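Local coordinates for mannosylglycerate hydrolase MGH1-like glycoside hydrolase domain-containing protein (Thermus thermophilus HB8, PDB 4WVB), which probably hydrolyses mannosylglycerate, a solute thermophiles make under osmotic stress, to mannose and glycerate, and glucosylglycerate to glucose and glycerate, at residues Y30-D35 with L69-F74; T102-V107 with V235-I240; F344-Y349 with Y394-T399; G390-Y395 with G404-S409. One frame throughout, in Å; residues are numbered along the deposited sequence.

In the fold
The four contacts meet round one bound glucose, which each of them touches. Contacts 1 and 2, centres about 14 Å apart, are directly joined: L69 O and T102 OG1 lie 2.7 Å apart, a probable hydrogen bond, and W34 N meets Q103 OE1 at 3.0 Å. Contacts 3 and 4 share Y394 and Y395 on strand 394-395, and Y349 CE1 packs on E393 OE2 at 3.5 Å, so a sugar-binding tyrosine stands beside the probable catalytic base. D35 OD2 and F408 CZ, 3.8 Å apart, join contacts 1 and 4 beside the sugar's O6. Contacts 1 and 3 are farthest apart, with centres about 25 Å from each other and the glucose between them.

Contact 1 of 4, residues Y30-D35 with L69-F74; sequences YQWLWD and LPHIVF. With GLC (alpha-D-glucopyranose), chain F.
Q31 and V73 form an antiparallel hydrogen-bonded pair, Q31 N to V73 O at 3.0 Å and V73 N to Q31 O at 2.9 Å; W32 and I72 follow as a non-hydrogen-bonded pair, and L33 N closes the ladder on H71 O where strand 31-32 passes into helix 33-43. W32 and I72 lie side by side on the sheet face that looks to the sugar. I72 CG1 sits under the five-membered ring of the W32 indole, 3.7 Å from its centroid, while C6 of the glucose covers the opposite face, 3.3 Å from W32 CD1, so the indole is held flat between aliphatic carbon and sugar. An alanine here would be likely to strip the sugar's C6 side of its platform and leave I72 facing a gap. F74 turns an edge onto the Y30 ring in a T-shaped pair, the planes at 85° and F74 CD1 over the tyrosine's centre. L33 CD1 packs on L69 CB at 3.8 Å. On the other sheet face Q31 reaches away to H75, S36 and the backbone of E54. W34 CG stands between the backbone N and the carbonyl carbon (chi1 77°), which turns NE1 to the glucose, giving a bond to O3 and a weak one to O4. The D35 carboxylate takes one hydroxyl on each oxygen, O4 on OD1 at 2.6 Å and O6 on OD2 at 2.9 Å. An aromatic platform beside a carboxylate that grips two hydroxyls is a classic carbohydrate subsite, here in a GH63 enzyme of the six-hairpin glycosidase clan.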
# COMPACT_ATOMS: atom_id res chain seq x y z
N TYR A 30 -12.70 -23.18 32.26
CA TYR A 30 -12.86 -23.06 30.81
C TYR A 30 -11.81 -22.10 30.21
O TYR A 30 -11.40 -21.14 30.87
CB TYR A 30 -14.23 -22.52 30.44
CG TYR A 30 -15.41 -23.23 31.06
CD1 TYR A 30 -15.39 -24.61 31.27
CD2 TYR A 30 -16.55 -22.53 31.42
CE1 TYR A 30 -16.49 -25.26 31.82
CE2 TYR A 30 -17.65 -23.18 31.98
CZ TYR A 30 -17.61 -24.53 32.17
OH TYR A 30 -18.69 -25.17 32.72
N GLN A 31 -11.43 -22.37 28.96
CA GLN A 31 -10.39 -21.60 28.28
C GLN A 31 -11.02 -20.73 27.19
O GLN A 31 -11.79 -21.23 26.40
CB GLN A 31 -9.38 -22.55 27.64
CG GLN A 31 -8.28 -21.85 26.87
CD GLN A 31 -7.11 -22.75 26.52
OE1 GLN A 31 -7.25 -23.98 26.45
NE2 GLN A 31 -5.94 -22.14 26.29
N TRP A 32 -10.65 -19.45 27.13
CA TRP A 32 -11.21 -18.55 26.13
C TRP A 32 -10.12 -18.22 25.10
O TRP A 32 -8.95 -18.06 25.46
CB TRP A 32 -11.71 -17.26 26.78
CG TRP A 32 -13.20 -17.14 27.13
CD1 TRP A 32 -14.15 -16.42 26.45
CD2 TRP A 32 -13.87 -17.70 28.27
NE1 TRP A 32 -15.36 -16.50 27.08
CE2 TRP A 32 -15.22 -17.28 28.20
CE3 TRP A 32 -13.47 -18.52 29.32
CZ2 TRP A 32 -16.17 -17.66 29.15
CZ3 TRP A 32 -14.42 -18.88 30.27
CH2 TRP A 32 -15.74 -18.46 30.18
N LEU A 33 -10.53 -18.10 23.84
CA LEU A 33 -9.61 -17.95 22.70
C LEU A 33 -8.79 -16.67 22.75
O LEU A 33 -7.54 -16.76 22.75
CB LEU A 33 -10.39 -17.99 21.38
CG LEU A 33 -9.64 -18.06 20.04
CD1 LEU A 33 -10.66 -18.34 18.94
CD2 LEU A 33 -8.85 -16.81 19.67
N TRP A 34 -9.42 -15.50 22.75
CA TRP A 34 -8.55 -14.31 22.67
C TRP A 34 -7.89 -14.01 24.01
O TRP A 34 -6.73 -13.60 24.02
CB TRP A 34 -9.07 -13.06 21.92
CG TRP A 34 -10.05 -12.16 22.51
CD1 TRP A 34 -11.01 -12.47 23.42
CD2 TRP A 34 -10.25 -10.78 22.15
NE1 TRP A 34 -11.78 -11.34 23.67
CE2 TRP A 34 -11.32 -10.30 22.90
CE3 TRP A 34 -9.60 -9.91 21.27
CZ2 TRP A 34 -11.78 -8.98 22.80
CZ3 TRP A 34 -10.04 -8.59 21.18
CH2 TRP A 34 -11.12 -8.15 21.92
N ASP A 35 -8.58 -14.34 25.11
CA ASP A 35 -7.96 -14.21 26.43
C ASP A 35 -6.65 -15.00 26.48
O ASP A 35 -5.63 -14.46 26.89
CB ASP A 35 -8.89 -14.67 27.56
CG ASP A 35 -10.20 -13.92 27.59
OD1 ASP A 35 -10.95 -14.01 26.60
OD2 ASP A 35 -10.47 -13.22 28.62
N LEU A 69 -11.37 -22.60 15.37
CA LEU A 69 -11.02 -22.43 16.79
C LEU A 69 -12.19 -21.76 17.46
O LEU A 69 -12.57 -20.65 17.07
CB LEU A 69 -9.78 -21.55 17.02
CG LEU A 69 -8.44 -22.14 17.42
CD1 LEU A 69 -7.57 -20.99 17.96
CD2 LEU A 69 -8.50 -23.27 18.42
N PRO A 70 -12.75 -22.42 18.50
CA PRO A 70 -13.91 -21.93 19.23
C PRO A 70 -13.54 -20.91 20.28
O PRO A 70 -12.42 -20.94 20.80
CB PRO A 70 -14.39 -23.18 19.95
CG PRO A 70 -13.12 -23.88 20.29
CD PRO A 70 -12.23 -23.66 19.10
N HIS A 71 -14.48 -20.05 20.64
CA HIS A 71 -14.16 -18.99 21.58
C HIS A 71 -14.01 -19.53 22.98
O HIS A 71 -13.30 -18.95 23.79
CB HIS A 71 -15.13 -17.79 21.45
CG HIS A 71 -16.38 -17.87 22.28
ND1 HIS A 71 -17.34 -18.85 22.12
CD2 HIS A 71 -16.87 -17.02 23.21
CE1 HIS A 71 -18.35 -18.61 22.93
NE2 HIS A 71 -18.09 -17.51 23.61
N ILE A 72 -14.68 -20.67 23.26
CA ILE A 72 -14.55 -21.34 24.54
C ILE A 72 -14.28 -22.83 24.31
O ILE A 72 -14.95 -23.48 23.47
CB ILE A 72 -15.79 -21.20 25.44
CG1 ILE A 72 -16.19 -19.72 25.62
CG2 ILE A 72 -15.52 -21.80 26.81
CD1 ILE A 72 -17.55 -19.52 26.26
N VAL A 73 -13.29 -23.32 25.04
CA VAL A 73 -13.08 -24.74 25.23
C VAL A 73 -13.54 -25.09 26.66
O VAL A 73 -13.02 -24.57 27.67
CB VAL A 73 -11.59 -25.10 25.05
CG1 VAL A 73 -11.39 -26.60 25.24
CG2 VAL A 73 -11.10 -24.66 23.68
N PHE A 74 -14.54 -25.97 26.75
CA PHE A 74 -15.11 -26.30 28.07
C PHE A 74 -14.34 -27.45 28.73
O PHE A 74 -14.84 -28.57 28.83
CB PHE A 74 -16.60 -26.65 27.94
CG PHE A 74 -17.44 -25.52 27.44
CD1 PHE A 74 -17.73 -24.44 28.28
CD2 PHE A 74 -17.94 -25.49 26.14
CE1 PHE A 74 -18.51 -23.39 27.83
CE2 PHE A 74 -18.72 -24.43 25.69
CZ PHE A 74 -18.99 -23.38 26.54
C1 GLC F . -16.39 -11.33 27.98
C2 GLC F . -15.55 -10.33 27.15
C3 GLC F . -14.78 -11.10 26.08
C4 GLC F . -13.86 -12.12 26.75
C5 GLC F . -14.70 -13.03 27.67
C6 GLC F . -13.84 -13.93 28.56
O1 GLC F . -17.36 -11.98 27.12
O2 GLC F . -16.37 -9.32 26.55
O3 GLC F . -14.02 -10.19 25.31
O4 GLC F . -13.10 -12.83 25.74
O5 GLC F . -15.54 -12.31 28.60
O6 GLC F . -13.20 -13.14 29.53

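Contact 2 of 4, residues T102-V107 with V235-I240. With GLC (alpha-D-glucopyranose), chain F.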
# COMPACT_ATOMS: atom_id res chain seq x y z
N THR A 102 -16.55 -18.36 17.13
CA THR A 102 -15.12 -18.04 17.25
C THR A 102 -14.92 -16.67 17.93
O THR A 102 -15.87 -16.12 18.49
CB THR A 102 -14.40 -18.13 15.90
OG1 THR A 102 -12.98 -18.13 16.10
CG2 THR A 102 -14.80 -17.02 14.95
N GLN A 103 -13.69 -16.15 17.90
CA GLN A 103 -13.38 -14.88 18.58
C GLN A 103 -12.20 -14.24 17.83
O GLN A 103 -11.61 -14.87 16.94
CB GLN A 103 -13.01 -15.14 20.04
CG GLN A 103 -13.89 -14.45 21.04
CD GLN A 103 -13.45 -14.60 22.49
OE1 GLN A 103 -12.46 -15.29 22.86
NE2 GLN A 103 -14.20 -13.99 23.33
N PRO A 104 -11.83 -12.98 18.16
CA PRO A 104 -10.84 -12.30 17.34
C PRO A 104 -9.50 -13.07 17.28
O PRO A 104 -8.97 -13.48 18.31
CB PRO A 104 -10.73 -10.94 18.03
CG PRO A 104 -12.11 -10.72 18.58
CD PRO A 104 -12.47 -12.07 19.12
N PRO A 105 -8.96 -13.30 16.06
CA PRO A 105 -7.81 -14.18 15.85
C PRO A 105 -6.45 -13.47 16.04
O PRO A 105 -5.64 -13.38 15.11
CB PRO A 105 -8.00 -14.63 14.41
CG PRO A 105 -8.64 -13.45 13.74
CD PRO A 105 -9.57 -12.89 14.78
N VAL A 106 -6.20 -13.03 17.27
CA VAL A 106 -4.94 -12.39 17.59
C VAL A 106 -3.83 -13.42 17.75
O VAL A 106 -2.65 -13.08 17.81
CB VAL A 106 -5.09 -11.50 18.86
CG1 VAL A 106 -5.13 -12.33 20.11
CG2 VAL A 106 -3.95 -10.47 18.92
N VAL A 107 -4.19 -14.71 17.78
CA VAL A 107 -3.22 -15.73 18.10
C VAL A 107 -1.92 -15.78 17.28
O VAL A 107 -0.84 -15.98 17.86
CB VAL A 107 -3.86 -17.14 18.27
CG1 VAL A 107 -4.54 -17.63 17.00
CG2 VAL A 107 -2.84 -18.13 18.79
N VAL A 235 -15.00 -4.32 12.17
CA VAL A 235 -13.69 -3.69 11.90
C VAL A 235 -12.64 -4.23 12.88
O VAL A 235 -11.47 -4.36 12.54
CB VAL A 235 -13.75 -2.15 11.95
CG1 VAL A 235 -14.10 -1.65 13.33
CG2 VAL A 235 -12.41 -1.57 11.52
N GLY A 236 -13.04 -4.56 14.10
CA GLY A 236 -12.08 -5.08 15.08
C GLY A 236 -11.55 -6.46 14.71
O GLY A 236 -10.33 -6.71 14.65
N PHE A 237 -12.48 -7.36 14.50
CA PHE A 237 -12.14 -8.73 14.12
C PHE A 237 -11.25 -8.70 12.88
O PHE A 237 -10.24 -9.42 12.80
CB PHE A 237 -13.44 -9.51 13.84
CG PHE A 237 -13.27 -11.00 13.83
CD1 PHE A 237 -12.68 -11.65 12.76
CD2 PHE A 237 -13.77 -11.76 14.88
CE1 PHE A 237 -12.54 -13.03 12.77
CE2 PHE A 237 -13.63 -13.13 14.88
CZ PHE A 237 -13.01 -13.75 13.83
N ASN A 238 -11.62 -7.88 11.90
CA ASN A 238 -10.90 -7.86 10.64
C ASN A 238 -9.52 -7.23 10.76
O ASN A 238 -8.58 -7.69 10.15
CB ASN A 238 -11.74 -7.22 9.53
CG ASN A 238 -12.74 -8.21 8.92
OD1 ASN A 238 -12.36 -9.04 8.10
ND2 ASN A 238 -13.98 -8.19 9.41
N ALA A 239 -9.41 -6.19 11.58
CA ALA A 239 -8.11 -5.55 11.76
C ALA A 239 -7.13 -6.51 12.45
O ALA A 239 -5.97 -6.63 12.04
CB ALA A 239 -8.27 -4.28 12.56
N ILE A 240 -7.63 -7.21 13.47
CA ILE A 240 -6.89 -8.21 14.22
C ILE A 240 -6.49 -9.36 13.27
O ILE A 240 -5.34 -9.78 13.25
CB ILE A 240 -7.70 -8.67 15.43
CG1 ILE A 240 -7.71 -7.53 16.48
CG2 ILE A 240 -7.09 -9.93 16.06
CD1 ILE A 240 -8.61 -7.78 17.67
C1 GLC F . -16.39 -11.33 27.98
C2 GLC F . -15.55 -10.33 27.15
C3 GLC F . -14.78 -11.10 26.08
C4 GLC F . -13.86 -12.12 26.75
C5 GLC F . -14.70 -13.03 27.67
C6 GLC F . -13.84 -13.93 28.56
O1 GLC F . -17.36 -11.98 27.12
O2 GLC F . -16.37 -9.32 26.55
O3 GLC F . -14.02 -10.19 25.31
O4 GLC F . -13.10 -12.83 25.74
O5 GLC F . -15.54 -12.31 28.60
O6 GLC F . -13.20 -13.14 29.53
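O4 of the glucose is gripped by Q103 NE2 at 2.9 Å, in addition to D35 and, weakly, W34, while the backbone of the same glutamine rests against F237, with Q103 O 3.4 Å from F237 CE2. Beyond CG the Q103 side chain is extended, and its other amide atom, OE1, accepts from the backbone N of W34, which fixes the amide's rotation and leaves NE2 turned to the sugar. No hydrogen bond crosses between the two segments; packing holds them together. The F237 ring swings out from the helix with CG anti to the backbone N (chi1 -163°) and slides under the P104-P105 pair. P105 CD lies over one face, 3.7 Å from the F237 ring centroid in a CH-pi contact, and T102 CG2 meets the ring edge, 3.9 Å from F237 CZ. A serine in place of F237 would probably open a gap beneath P105 and leave the backbone of Q103 less firmly backed. P104, P105 and V106 form an inverse gamma turn, closed by a weak V106 N to P104 O bond. I240 packs against this turn: its CG2 approaches V106 N at 3.4 Å and its CD1 touches P104 CB at 3.8 Å. The loop thus runs from strand 97-98 to helix 107-117 over the first turns of helix 235-254, with helix 33-43 touching T102 to P104 and V106, and helix 121-146 packing on T102, P105 and F237.

Contact 3 of 4, residues F344-Y349 with Y394-T399; sequences FEPGRY and YYDPLT. With GLC (alpha-D-glucopyranose), chain F.
Y394, P346 and Y349 carry this contact, in which a type I turn from E345 to R348 lies over strand 394-395 and the Asx turn that begins at D396. The Y394 ring is laid beneath the chain that leaves the type I turn. Its CG stands between the backbone N and the carbonyl carbon (chi1 54°), which brings one face under Y349: the Y349 CA is 3.8 Å from the ring centroid, almost straight above it, and G347 O approaches the ring edge 3.2 Å from Y394 CE2. The side chains of the two tyrosines cross at about a right angle, the Y349 ring presenting its edge through CD1 to Y394 CE1 at 3.8 Å. From there Y349 runs on to the glucose; its hydroxyl reaches the sugar's C1-O2 end and D165, the probable proton donor, but stands too close to the sugar in the model for the details to be relied on. P346 lies alongside D396 and packs its CB on L398 CD1 at 3.8 Å. P346 O is buried and has no hydrogen-bond partner in the model, but D396 CA points a C-H at it from 3.4 Å. Within its own segment D396 OD1 is held by two backbone amides. T399 N lies 3.0 Å from D396 OD1, above the carboxylate plane. L398 N meets D396 OD1 nearly along the C-O axis, at 2.7 Å.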
# COMPACT_ATOMS: atom_id res chain seq x y z
N PHE A 344 -22.94 6.32 24.93
CA PHE A 344 -21.84 6.27 25.91
C PHE A 344 -22.39 6.11 27.32
O PHE A 344 -23.24 6.89 27.75
CB PHE A 344 -20.97 7.52 25.83
CG PHE A 344 -19.88 7.59 26.89
CD1 PHE A 344 -18.77 6.78 26.82
CD2 PHE A 344 -19.98 8.48 27.95
CE1 PHE A 344 -17.76 6.85 27.76
CE2 PHE A 344 -18.98 8.56 28.91
CZ PHE A 344 -17.88 7.73 28.82
N GLU A 345 -21.91 5.08 28.01
CA GLU A 345 -22.26 4.79 29.40
C GLU A 345 -20.95 4.37 30.07
O GLU A 345 -20.33 3.38 29.67
CB GLU A 345 -23.30 3.67 29.47
CG GLU A 345 -24.56 3.91 28.61
CD GLU A 345 -25.07 2.65 27.93
OE1 GLU A 345 -25.36 2.66 26.69
OE2 GLU A 345 -25.15 1.64 28.66
N PRO A 346 -20.52 5.12 31.08
CA PRO A 346 -19.16 4.94 31.61
C PRO A 346 -18.88 3.62 32.32
O PRO A 346 -17.72 3.21 32.41
CB PRO A 346 -18.98 6.14 32.54
CG PRO A 346 -20.37 6.59 32.89
CD PRO A 346 -21.21 6.28 31.68
N GLY A 347 -19.91 2.90 32.76
CA GLY A 347 -19.67 1.67 33.51
C GLY A 347 -20.10 0.38 32.84
O GLY A 347 -20.00 -0.66 33.48
N ARG A 348 -20.58 0.41 31.58
CA ARG A 348 -21.29 -0.78 31.06
C ARG A 348 -20.55 -1.64 29.99
O ARG A 348 -20.94 -1.66 28.83
CB ARG A 348 -22.65 -0.33 30.55
CG ARG A 348 -23.68 -1.45 30.49
CD ARG A 348 -25.07 -0.92 30.13
NE ARG A 348 -25.71 -1.76 29.11
CZ ARG A 348 -26.67 -1.36 28.27
NH1 ARG A 348 -27.15 -0.12 28.29
NH2 ARG A 348 -27.15 -2.23 27.39
N TYR A 349 -19.51 -2.35 30.40
CA TYR A 349 -18.87 -3.36 29.56
C TYR A 349 -18.22 -2.70 28.30
O TYR A 349 -17.27 -1.93 28.46
CB TYR A 349 -19.96 -4.42 29.26
CG TYR A 349 -19.55 -5.83 28.99
CD1 TYR A 349 -18.39 -6.40 29.53
CD2 TYR A 349 -20.38 -6.64 28.21
CE1 TYR A 349 -18.06 -7.71 29.23
CE2 TYR A 349 -20.07 -7.95 27.94
CZ TYR A 349 -18.91 -8.48 28.44
OH TYR A 349 -18.64 -9.78 28.13
N TYR A 394 -12.70 -4.09 33.11
CA TYR A 394 -12.80 -2.80 32.42
C TYR A 394 -12.89 -1.71 33.46
O TYR A 394 -13.03 -2.00 34.66
CB TYR A 394 -13.98 -2.78 31.42
CG TYR A 394 -15.31 -3.15 32.02
CD1 TYR A 394 -15.71 -4.49 32.10
CD2 TYR A 394 -16.18 -2.18 32.50
CE1 TYR A 394 -16.94 -4.84 32.65
CE2 TYR A 394 -17.40 -2.52 33.05
CZ TYR A 394 -17.77 -3.85 33.13
OH TYR A 394 -18.99 -4.18 33.68
N TYR A 395 -12.78 -0.46 33.00
CA TYR A 395 -12.64 0.67 33.89
C TYR A 395 -13.49 1.83 33.42
O TYR A 395 -13.59 2.11 32.22
CB TYR A 395 -11.18 1.10 34.01
CG TYR A 395 -10.25 -0.01 34.48
CD1 TYR A 395 -9.77 -0.96 33.60
CD2 TYR A 395 -9.81 -0.07 35.81
CE1 TYR A 395 -8.95 -1.99 34.02
CE2 TYR A 395 -8.98 -1.09 36.24
CZ TYR A 395 -8.53 -2.04 35.34
OH TYR A 395 -7.67 -3.05 35.76
N ASP A 396 -14.12 2.50 34.39
CA ASP A 396 -14.86 3.71 34.12
C ASP A 396 -13.88 4.79 33.66
O ASP A 396 -12.92 5.09 34.35
CB ASP A 396 -15.59 4.13 35.42
CG ASP A 396 -16.49 5.34 35.23
OD1 ASP A 396 -16.04 6.39 34.75
OD2 ASP A 396 -17.68 5.21 35.56
N PRO A 397 -14.10 5.38 32.46
CA PRO A 397 -13.15 6.34 31.90
C PRO A 397 -13.22 7.72 32.55
O PRO A 397 -12.37 8.56 32.27
CB PRO A 397 -13.59 6.45 30.43
CG PRO A 397 -15.03 6.08 30.44
CD PRO A 397 -15.28 5.18 31.60
N LEU A 398 -14.24 7.94 33.38
CA LEU A 398 -14.48 9.24 34.00
C LEU A 398 -13.91 9.26 35.43
O LEU A 398 -13.28 10.25 35.83
CB LEU A 398 -15.99 9.54 34.00
CG LEU A 398 -16.69 9.42 32.63
CD1 LEU A 398 -18.16 9.82 32.70
CD2 LEU A 398 -15.96 10.26 31.60
N THR A 399 -14.13 8.17 36.16
CA THR A 399 -13.68 8.03 37.57
C THR A 399 -12.48 7.12 37.76
O THR A 399 -11.81 7.13 38.81
CB THR A 399 -14.81 7.44 38.42
OG1 THR A 399 -15.09 6.09 38.01
CG2 THR A 399 -16.05 8.28 38.34
C1 GLC F . -16.39 -11.33 27.98
C2 GLC F . -15.55 -10.33 27.15
C3 GLC F . -14.78 -11.10 26.08
C4 GLC F . -13.86 -12.12 26.75
C5 GLC F . -14.70 -13.03 27.67
C6 GLC F . -13.84 -13.93 28.56
O1 GLC F . -17.36 -11.98 27.12
O2 GLC F . -16.37 -9.32 26.55
O3 GLC F . -14.02 -10.19 25.31
O4 GLC F . -13.10 -12.83 25.74
O5 GLC F . -15.54 -12.31 28.60
O6 GLC F . -13.20 -13.14 29.53

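Contact 4 of 4, residues G390-Y395 with G404-S409. With GLC (alpha-D-glucopyranose), chain F.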
# COMPACT_ATOMS: atom_id res chain seq x y z
N GLY A 390 -6.11 -2.47 40.73
CA GLY A 390 -5.79 -3.87 40.50
C GLY A 390 -6.29 -4.32 39.13
O GLY A 390 -6.65 -3.50 38.28
N PHE A 391 -6.32 -5.63 38.94
CA PHE A 391 -6.51 -6.21 37.61
C PHE A 391 -7.98 -6.54 37.41
O PHE A 391 -8.47 -7.56 37.88
CB PHE A 391 -5.58 -7.42 37.44
CG PHE A 391 -4.15 -7.07 37.67
CD1 PHE A 391 -3.47 -6.27 36.77
CD2 PHE A 391 -3.51 -7.45 38.84
CE1 PHE A 391 -2.16 -5.90 37.01
CE2 PHE A 391 -2.20 -7.09 39.08
CZ PHE A 391 -1.52 -6.33 38.16
N ARG A 392 -8.66 -5.64 36.71
CA ARG A 392 -10.09 -5.74 36.49
C ARG A 392 -10.38 -5.83 35.00
O ARG A 392 -9.55 -5.50 34.16
CB ARG A 392 -10.81 -4.52 37.05
CG ARG A 392 -10.63 -4.27 38.55
CD ARG A 392 -11.15 -5.40 39.41
NE ARG A 392 -12.58 -5.62 39.23
CZ ARG A 392 -13.54 -5.02 39.93
NH1 ARG A 392 -13.25 -4.11 40.86
NH2 ARG A 392 -14.82 -5.32 39.70
N GLU A 393 -11.60 -6.23 34.70
CA GLU A 393 -12.02 -6.42 33.30
C GLU A 393 -12.09 -5.11 32.52
O GLU A 393 -11.63 -5.02 31.38
CB GLU A 393 -13.37 -7.11 33.29
CG GLU A 393 -13.77 -7.67 31.95
CD GLU A 393 -14.94 -8.63 32.04
OE1 GLU A 393 -15.39 -8.91 33.16
OE2 GLU A 393 -15.40 -9.10 30.98
N TYR A 394 -12.70 -4.09 33.11
CA TYR A 394 -12.80 -2.80 32.42
C TYR A 394 -12.89 -1.71 33.46
O TYR A 394 -13.03 -2.00 34.66
CB TYR A 394 -13.98 -2.78 31.42
CG TYR A 394 -15.31 -3.15 32.02
CD1 TYR A 394 -15.71 -4.49 32.10
CD2 TYR A 394 -16.18 -2.18 32.50
CE1 TYR A 394 -16.94 -4.84 32.65
CE2 TYR A 394 -17.40 -2.52 33.05
CZ TYR A 394 -17.77 -3.85 33.13
OH TYR A 394 -18.99 -4.18 33.68
N TYR A 395 -12.78 -0.46 33.00
CA TYR A 395 -12.64 0.67 33.89
C TYR A 395 -13.49 1.83 33.42
O TYR A 395 -13.59 2.11 32.22
CB TYR A 395 -11.18 1.10 34.01
CG TYR A 395 -10.25 -0.01 34.48
CD1 TYR A 395 -9.77 -0.96 33.60
CD2 TYR A 395 -9.81 -0.07 35.81
CE1 TYR A 395 -8.95 -1.99 34.02
CE2 TYR A 395 -8.98 -1.09 36.24
CZ TYR A 395 -8.53 -2.04 35.34
OH TYR A 395 -7.67 -3.05 35.76
N GLY A 404 -16.38 -5.12 36.51
CA GLY A 404 -16.41 -6.47 35.94
C GLY A 404 -15.60 -7.48 36.72
O GLY A 404 -15.49 -7.38 37.93
N GLY A 405 -15.03 -8.46 36.02
CA GLY A 405 -14.26 -9.52 36.67
C GLY A 405 -13.10 -9.04 37.53
O GLY A 405 -12.50 -7.97 37.28
N GLU A 406 -12.80 -9.84 38.56
CA GLU A 406 -11.68 -9.63 39.46
C GLU A 406 -10.56 -10.58 39.11
O GLU A 406 -10.82 -11.68 38.61
CB GLU A 406 -12.12 -9.86 40.91
CG GLU A 406 -13.06 -8.76 41.38
CD GLU A 406 -13.46 -8.89 42.84
OE1 GLU A 406 -13.90 -9.98 43.24
OE2 GLU A 406 -13.33 -7.88 43.57
N GLY A 407 -9.33 -10.16 39.36
CA GLY A 407 -8.16 -10.95 38.98
C GLY A 407 -8.24 -11.27 37.50
O GLY A 407 -8.10 -12.43 37.09
N PHE A 408 -8.54 -10.23 36.71
CA PHE A 408 -8.79 -10.39 35.29
C PHE A 408 -7.48 -10.64 34.56
O PHE A 408 -6.57 -9.81 34.54
CB PHE A 408 -9.55 -9.22 34.67
CG PHE A 408 -10.22 -9.60 33.37
CD1 PHE A 408 -11.36 -10.38 33.37
CD2 PHE A 408 -9.67 -9.21 32.16
CE1 PHE A 408 -11.96 -10.77 32.18
CE2 PHE A 408 -10.26 -9.59 30.98
CZ PHE A 408 -11.40 -10.36 30.98
N SER A 409 -7.38 -11.82 33.97
CA SER A 409 -6.12 -12.34 33.49
C SER A 409 -5.47 -11.52 32.40
O SER A 409 -4.27 -11.30 32.47
CB SER A 409 -6.29 -13.78 33.03
OG SER A 409 -6.61 -14.59 34.14
C1 GLC F . -16.39 -11.33 27.98
C2 GLC F . -15.55 -10.33 27.15
C3 GLC F . -14.78 -11.10 26.08
C4 GLC F . -13.86 -12.12 26.75
C5 GLC F . -14.70 -13.03 27.67
C6 GLC F . -13.84 -13.93 28.56
O1 GLC F . -17.36 -11.98 27.12
O2 GLC F . -16.37 -9.32 26.55
O3 GLC F . -14.02 -10.19 25.31
O4 GLC F . -13.10 -12.83 25.74
O5 GLC F . -15.54 -12.31 28.60
O6 GLC F . -13.20 -13.14 29.53
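E393 and F408 cross obliquely with flat groups almost parallel, the carboxylate and ring planes 7° apart, at a corner of the chain where a classic beta bulge sets E393 and Y394 opposite R403. E393 CG lies over the face of the phenyl ring, 3.8 Å from the F408 centroid, and the E393 side chain runs straight on beyond CG, which carries the carboxylate forward toward the sugar. E393 OE1 receives G405 N on its anti lone pair at 2.9 Å. E393 OE2 is 3.9 Å from C1 of the glucose, a position consistent with the proton acceptor that E393 is inferred to be; G405 and F408 thus fix this glutamate from the second shell. On the outer side R392 is folded back at its second and third torsions (chi2 -62°, chi3 -61°) until its guanidinium plane contains two carbonyl oxygens: NH2 bonds to G404 O at 2.8 Å and NE to G405 O at 3.1 Å. E406 CG covers one face of the group, while the E406 carboxylate is turned steeply to it. G405 O has a second donor, E393 N, arriving from the opposite face of the carbonyl plane. At the far end F408 N meets F391 O at 2.9 Å in a nearly straight bond, just before helix 409-418. G404 packs on Y394 through bare backbone: its CA is 3.7 Å from Y394 CE1, and a CB there would run into both that carbon and E393 OE1.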